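Local coordinates for protein transcriptional regulator (Streptococcus dysgalactiae, PDB 4YV9) that probably controls transcription by binding DNA in response to SHP pheromone, as a quorum-sensing regulator, at residues R129-L134 with F161-E166; K165-S170 with Q186-C191. All blocks are in the same frame, centred on the assembly; numbering follows the deposited sequence.

Interaction 1 of 2, residues R129-L134 with F161-E166; sequences RLTDYL and FLLTKE
With chi1 at -79° the CG of Leu163 lies opposite its own carbonyl carbon, and the forked end points out of helix 157-169 toward Thr131 and Leu134. Thr131 answers with its methyl: a chi1 of 57° tucks OG1 between the backbone N and the carbonyl carbon, while CG2 is left on the side that meets the leucine. The two helices, 124-136 and 157-169, belong to the all-helical C-terminal domain of the TPR-like class; helix 142-151 comes between them in the chain.

The contact is small and wholly apolar, and one side chain does most of the bridging. Each methyl of Leu163 has its own partner: CD1 sits 3.6 Å from Thr131 CG2, and CD2 sits 3.8 Å from Leu134 CB. The Thr131 and Leu163 side chains cross at about a right angle. CD1 of Leu163 also comes to 4.0 Å from Thr131 CB. Leu163 and Leu134 are the pair where the backbones come nearest, with their CA atoms 7.4 Å apart. The hydroxyl of Thr131 is satisfied within its own helix, where OG1 bonds to Thr128 O, and the face turned to Leu163 is hydrocarbon.

Ile155, in the loop ahead of helix 157-169, touches both Thr131 and Leu163, and Phe135 also packs on Leu163. Leu134 reaches Trp140 and Glu144 as well. The branch of Leu163 that meets Leu134 passes near the helix backbone too: CD2 lies 4.1 Å from Thr131 O.

Interaction 2 of 2, residues K165-S170 with Q186-C191; sequences KEMVTS and QLSINC
Met167 and Val168 face Leu187 and Ser188 across two helices that run nearly antiparallel, with 152° between their N-to-C directions and short-segment axes 10.5 Å apart at closest approach. The backbones come nearest at Val168 and Ser188, whose CA atoms are 7.6 Å apart.

Met167, present as selenomethionine, extends with CG anti to the backbone N (chi1 170°) and then bends at its last torsion, laying CE 3.8 Å from Leu187 CB. The two side chains cross at about a right angle; SE of Met167 is 3.9 Å from Leu187 CD1, so the leucine is touched at both its root and one of its methyls. Beside them Val168 CG1 is modelled 3.0 Å from Ser188 OG, a doubtful short approach. Ser188 OG hydrogen-bonds to Val184 O one turn back in its own helix. Val184 also packs on Met167 and Val168, and Trp140 touches Met167 from a loop.

No hydrogen bond spans these segments. This is buried helix-to-helix packing in the TPR-like domain: Met167 and Leu187 meet through hydrocarbon and selenium, while the hydroxyl of Ser188 has its need met within its own helix, so apolar groups can lie against it.

Helix 157-169 serves both interactions: Leu163 faces helix 124-136 in interaction 1, and Met167 and Val168 face helix 179-197 in interaction 2. The centres of the two contacts lie 10 Å apart, and they touch directly where Thr164 OG1 is 3.7 Å from Cys191 SG and Phe161 CA is 4.0 Å from the same sulfur. Trp140 lies beside both contacts. Interaction 2 is the one next to the ligand: Gln186, Leu187, Ile189 and Asn190 pack on the bound peptide. Leu187 therefore joins the helix packing to the peptide site, with interaction 1 one helix further back.

Interaction 1 of 2, residues R129-L134 with F161-E166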
loop_
_atom_site.group_PDB
_atom_site.type_symbol
_atom_site.label_atom_id
_atom_site.label_comp_id
_atom_site.label_asym_id
_atom_site.label_seq_id
_atom_site.Cartn_x
_atom_site.Cartn_y
_atom_site.Cartn_z
ATOM N N ARG B 129 19.893 -15.747 17.476
ATOM C CA ARG B 129 20.598 -14.551 17.006
ATOM C C ARG B 129 19.628 -13.615 16.303
ATOM O O ARG B 129 19.720 -12.390 16.433
ATOM C CB ARG B 129 21.757 -14.900 16.065
ATOM C CG ARG B 129 22.951 -15.539 16.764
ATOM C CD ARG B 129 24.197 -15.509 15.896
ATOM N NE ARG B 129 24.043 -16.242 14.645
ATOM C CZ ARG B 129 24.295 -17.540 14.506
ATOM N NH1 ARG B 129 24.707 -18.254 15.545
ATOM N NH2 ARG B 129 24.140 -18.127 13.326
ATOM N N LEU B 130 18.687 -14.191 15.567
ATOM C CA LEU B 130 17.698 -13.394 14.858
ATOM C C LEU B 130 16.713 -12.727 15.818
ATOM O O LEU B 130 16.403 -11.554 15.656
ATOM C CB LEU B 130 16.931 -14.249 13.842
ATOM C CG LEU B 130 15.822 -13.487 13.117
ATOM C CD1 LEU B 130 16.416 -12.418 12.231
ATOM C CD2 LEU B 130 14.934 -14.406 12.310
ATOM N N THR B 131 16.203 -13.469 16.799
ATOM C CA THR B 131 15.235 -12.879 17.725
ATOM C C THR B 131 15.915 -11.807 18.593
ATOM O O THR B 131 15.318 -10.765 18.887
ATOM C CB THR B 131 14.544 -13.945 18.616
ATOM O OG1 THR B 131 15.513 -14.695 19.363
ATOM C CG2 THR B 131 13.717 -14.890 17.760
ATOM N N ASP B 132 17.165 -12.052 18.976
ATOM C CA ASP B 132 17.944 -11.050 19.688
ATOM C C ASP B 132 18.084 -9.770 18.855
ATOM O O ASP B 132 17.886 -8.670 19.376
ATOM C CB ASP B 132 19.328 -11.588 20.065
ATOM C CG ASP B 132 19.287 -12.527 21.262
ATOM O OD1 ASP B 132 18.207 -12.686 21.873
ATOM O OD2 ASP B 132 20.345 -13.102 21.596
ATOM N N TYR B 133 18.419 -9.908 17.569
ATOM C CA TYR B 133 18.445 -8.760 16.660
ATOM C C TYR B 133 17.104 -8.027 16.652
ATOM O O TYR B 133 17.058 -6.791 16.738
ATOM C CB TYR B 133 18.791 -9.181 15.218
ATOM C CG TYR B 133 18.524 -8.073 14.220
ATOM C CD1 TYR B 133 19.296 -6.915 14.222
ATOM C CD2 TYR B 133 17.475 -8.164 13.303
ATOM C CE1 TYR B 133 19.047 -5.878 13.333
ATOM C CE2 TYR B 133 17.214 -7.127 12.394
ATOM C CZ TYR B 133 18.007 -5.989 12.423
ATOM O OH TYR B 133 17.767 -4.961 11.555
ATOM N N LEU B 134 16.021 -8.798 16.546
ATOM C CA LEU B 134 14.673 -8.241 16.414
ATOM C C LEU B 134 14.242 -7.494 17.678
ATOM O O LEU B 134 13.599 -6.433 17.603
ATOM C CB LEU B 134 13.666 -9.351 16.092
ATOM C CG LEU B 134 13.731 -9.919 14.663
ATOM C CD1 LEU B 134 12.717 -11.036 14.473
ATOM C CD2 LEU B 134 13.490 -8.816 13.633
ATOM N N PHE B 161 5.227 -14.268 20.684
ATOM C CA PHE B 161 4.219 -13.339 21.193
ATOM C C PHE B 161 4.841 -12.008 21.610
ATOM O O PHE B 161 4.304 -10.942 21.312
ATOM C CB PHE B 161 3.464 -13.941 22.372
ATOM C CG PHE B 161 2.525 -12.976 23.035
ATOM C CD1 PHE B 161 1.367 -12.564 22.392
ATOM C CD2 PHE B 161 2.804 -12.470 24.294
ATOM C CE1 PHE B 161 0.503 -11.666 22.993
ATOM C CE2 PHE B 161 1.941 -11.578 24.903
ATOM C CZ PHE B 161 0.791 -11.174 24.253
ATOM N N LEU B 162 5.968 -12.082 22.308
ATOM C CA LEU B 162 6.666 -10.888 22.771
ATOM C C LEU B 162 7.224 -10.085 21.596
ATOM O O LEU B 162 7.211 -8.855 21.620
ATOM C CB LEU B 162 7.787 -11.263 23.744
ATOM C CG LEU B 162 7.316 -11.790 25.099
ATOM C CD1 LEU B 162 8.495 -12.073 26.026
ATOM C CD2 LEU B 162 6.333 -10.812 25.736
ATOM N N LEU B 163 7.696 -10.787 20.569
ATOM C CA LEU B 163 8.199 -10.143 19.364
ATOM C C LEU B 163 7.070 -9.460 18.618
ATOM O O LEU B 163 7.250 -8.380 18.054
ATOM C CB LEU B 163 8.896 -11.151 18.445
ATOM C CG LEU B 163 10.321 -11.550 18.836
ATOM C CD1 LEU B 163 10.843 -12.679 17.936
ATOM C CD2 LEU B 163 11.247 -10.335 18.788
ATOM N N THR B 164 5.904 -10.094 18.620
ATOM C CA THR B 164 4.742 -9.531 17.949
ATOM C C THR B 164 4.325 -8.221 18.627
ATOM O O THR B 164 4.034 -7.235 17.940
ATOM C CB THR B 164 3.561 -10.526 17.931
ATOM O OG1 THR B 164 3.968 -11.741 17.284
ATOM C CG2 THR B 164 2.377 -9.932 17.174
ATOM N N LYS B 165 4.315 -8.214 19.965
ATOM C CA LYS B 165 4.013 -7.007 20.743
ATOM C C LYS B 165 4.975 -5.871 20.388
ATOM O O LYS B 165 4.560 -4.728 20.230
ATOM C CB LYS B 165 4.081 -7.275 22.256
ATOM C CG LYS B 165 2.861 -7.974 22.841
ATOM C CD LYS B 165 2.940 -8.084 24.370
ATOM C CE LYS B 165 2.816 -6.726 25.030
ATOM N NZ LYS B 165 2.860 -6.811 26.520
ATOM N N GLU B 166 6.261 -6.192 20.284
ATOM C CA GLU B 166 7.252 -5.202 19.886
ATOM C C GLU B 166 6.922 -4.633 18.515
ATOM O O GLU B 166 6.906 -3.416 18.334
ATOM C CB GLU B 166 8.656 -5.808 19.889
ATOM C CG GLU B 166 9.207 -6.051 21.281
ATOM C CD GLU B 166 9.015 -4.858 22.194
ATOM O OE1 GLU B 166 9.576 -3.778 21.910
ATOM O OE2 GLU B 166 8.284 -4.998 23.195
#

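Interaction 2 of 2, residues K165-S170 with Q186-C191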
loop_
_atom_site.group_PDB
_atom_site.type_symbol
_atom_site.label_atom_id
_atom_site.label_comp_id
_atom_site.label_asym_id
_atom_site.label_seq_id
_atom_site.Cartn_x
_atom_site.Cartn_y
_atom_site.Cartn_z
ATOM N N LYS B 165 4.315 -8.214 19.965
ATOM C CA LYS B 165 4.013 -7.007 20.743
ATOM C C LYS B 165 4.975 -5.871 20.388
ATOM O O LYS B 165 4.560 -4.728 20.230
ATOM C CB LYS B 165 4.081 -7.275 22.256
ATOM C CG LYS B 165 2.861 -7.974 22.841
ATOM C CD LYS B 165 2.940 -8.084 24.370
ATOM C CE LYS B 165 2.816 -6.726 25.030
ATOM N NZ LYS B 165 2.860 -6.811 26.520
ATOM N N GLU B 166 6.261 -6.192 20.284
ATOM C CA GLU B 166 7.252 -5.202 19.886
ATOM C C GLU B 166 6.922 -4.633 18.515
ATOM O O GLU B 166 6.906 -3.416 18.334
ATOM C CB GLU B 166 8.656 -5.808 19.889
ATOM C CG GLU B 166 9.207 -6.051 21.281
ATOM C CD GLU B 166 9.015 -4.858 22.194
ATOM O OE1 GLU B 166 9.576 -3.778 21.910
ATOM O OE2 GLU B 166 8.284 -4.998 23.195
HETATM N N MSE B 167 6.619 -5.512 17.565
HETATM C CA MSE B 167 6.369 -5.104 16.184
HETATM C C MSE B 167 5.135 -4.219 16.019
HETATM O O MSE B 167 5.191 -3.199 15.327
HETATM C CB MSE B 167 6.222 -6.331 15.290
HETATM C CG MSE B 167 5.713 -6.014 13.896
HETATM SE SE MSE B 167 5.286 -7.694 12.956
HETATM C CE MSE B 167 3.770 -8.249 14.053
ATOM N N VAL B 168 4.028 -4.599 16.660
ATOM C CA VAL B 168 2.793 -3.826 16.527
ATOM C C VAL B 168 2.890 -2.439 17.163
ATOM O O VAL B 168 2.168 -1.522 16.772
ATOM C CB VAL B 168 1.581 -4.563 17.141
ATOM C CG1 VAL B 168 1.234 -5.755 16.329
ATOM C CG2 VAL B 168 1.856 -4.968 18.573
ATOM N N THR B 169 3.787 -2.277 18.129
ATOM C CA THR B 169 3.916 -0.994 18.806
ATOM C C THR B 169 5.074 -0.144 18.268
ATOM O O THR B 169 5.209 1.033 18.627
ATOM C CB THR B 169 4.083 -1.185 20.337
ATOM O OG1 THR B 169 5.246 -1.975 20.608
ATOM C CG2 THR B 169 2.862 -1.888 20.923
ATOM N N SER B 170 5.866 -0.712 17.367
ATOM C CA SER B 170 7.064 -0.040 16.884
ATOM C C SER B 170 7.266 -0.076 15.371
ATOM O O SER B 170 8.391 0.047 14.909
ATOM C CB SER B 170 8.298 -0.658 17.547
ATOM O OG SER B 170 8.079 -0.871 18.930
ATOM N N GLN B 186 -1.456 -8.630 9.260
ATOM C CA GLN B 186 -1.456 -10.040 8.899
ATOM C C GLN B 186 -0.684 -10.894 9.904
ATOM O O GLN B 186 -1.163 -11.952 10.313
ATOM C CB GLN B 186 -0.893 -10.213 7.487
ATOM C CG GLN B 186 -1.854 -9.693 6.415
ATOM C CD GLN B 186 -1.201 -9.481 5.042
ATOM O OE1 GLN B 186 0.028 -9.491 4.906
ATOM N NE2 GLN B 186 -2.030 -9.257 4.027
ATOM N N LEU B 187 0.492 -10.437 10.325
ATOM C CA LEU B 187 1.286 -11.213 11.280
ATOM C C LEU B 187 0.669 -11.229 12.682
ATOM O O LEU B 187 0.874 -12.177 13.441
ATOM C CB LEU B 187 2.716 -10.674 11.354
ATOM C CG LEU B 187 3.608 -10.905 10.128
ATOM C CD1 LEU B 187 5.053 -10.676 10.526
ATOM C CD2 LEU B 187 3.429 -12.310 9.539
ATOM N N SER B 188 -0.071 -10.177 13.034
ATOM C CA SER B 188 -0.758 -10.148 14.322
ATOM C C SER B 188 -1.863 -11.193 14.325
ATOM O O SER B 188 -2.035 -11.924 15.304
ATOM C CB SER B 188 -1.337 -8.760 14.626
ATOM O OG SER B 188 -0.311 -7.784 14.702
ATOM N N ILE B 189 -2.613 -11.255 13.229
ATOM C CA ILE B 189 -3.639 -12.281 13.076
ATOM C C ILE B 189 -3.026 -13.689 13.138
ATOM O O ILE B 189 -3.582 -14.582 13.781
ATOM C CB ILE B 189 -4.422 -12.089 11.758
ATOM C CG1 ILE B 189 -5.233 -10.784 11.826
ATOM C CG2 ILE B 189 -5.341 -13.292 11.491
ATOM C CD1 ILE B 189 -5.892 -10.386 10.529
ATOM N N ASN B 190 -1.874 -13.870 12.493
ATOM C CA ASN B 190 -1.133 -15.136 12.538
ATOM C C ASN B 190 -0.803 -15.527 13.980
ATOM O O ASN B 190 -0.937 -16.682 14.368
ATOM C CB ASN B 190 0.154 -15.037 11.700
ATOM C CG ASN B 190 0.885 -16.378 11.570
ATOM O OD1 ASN B 190 0.372 -17.320 10.971
ATOM N ND2 ASN B 190 2.098 -16.454 12.112
ATOM N N CYS B 191 -0.387 -14.556 14.784
ATOM C CA CYS B 191 -0.085 -14.855 16.175
ATOM C C CYS B 191 -1.358 -15.184 16.946
ATOM O O CYS B 191 -1.358 -16.072 17.800
ATOM C CB CYS B 191 0.644 -13.690 16.851
ATOM S SG CYS B 191 1.436 -14.169 18.408
#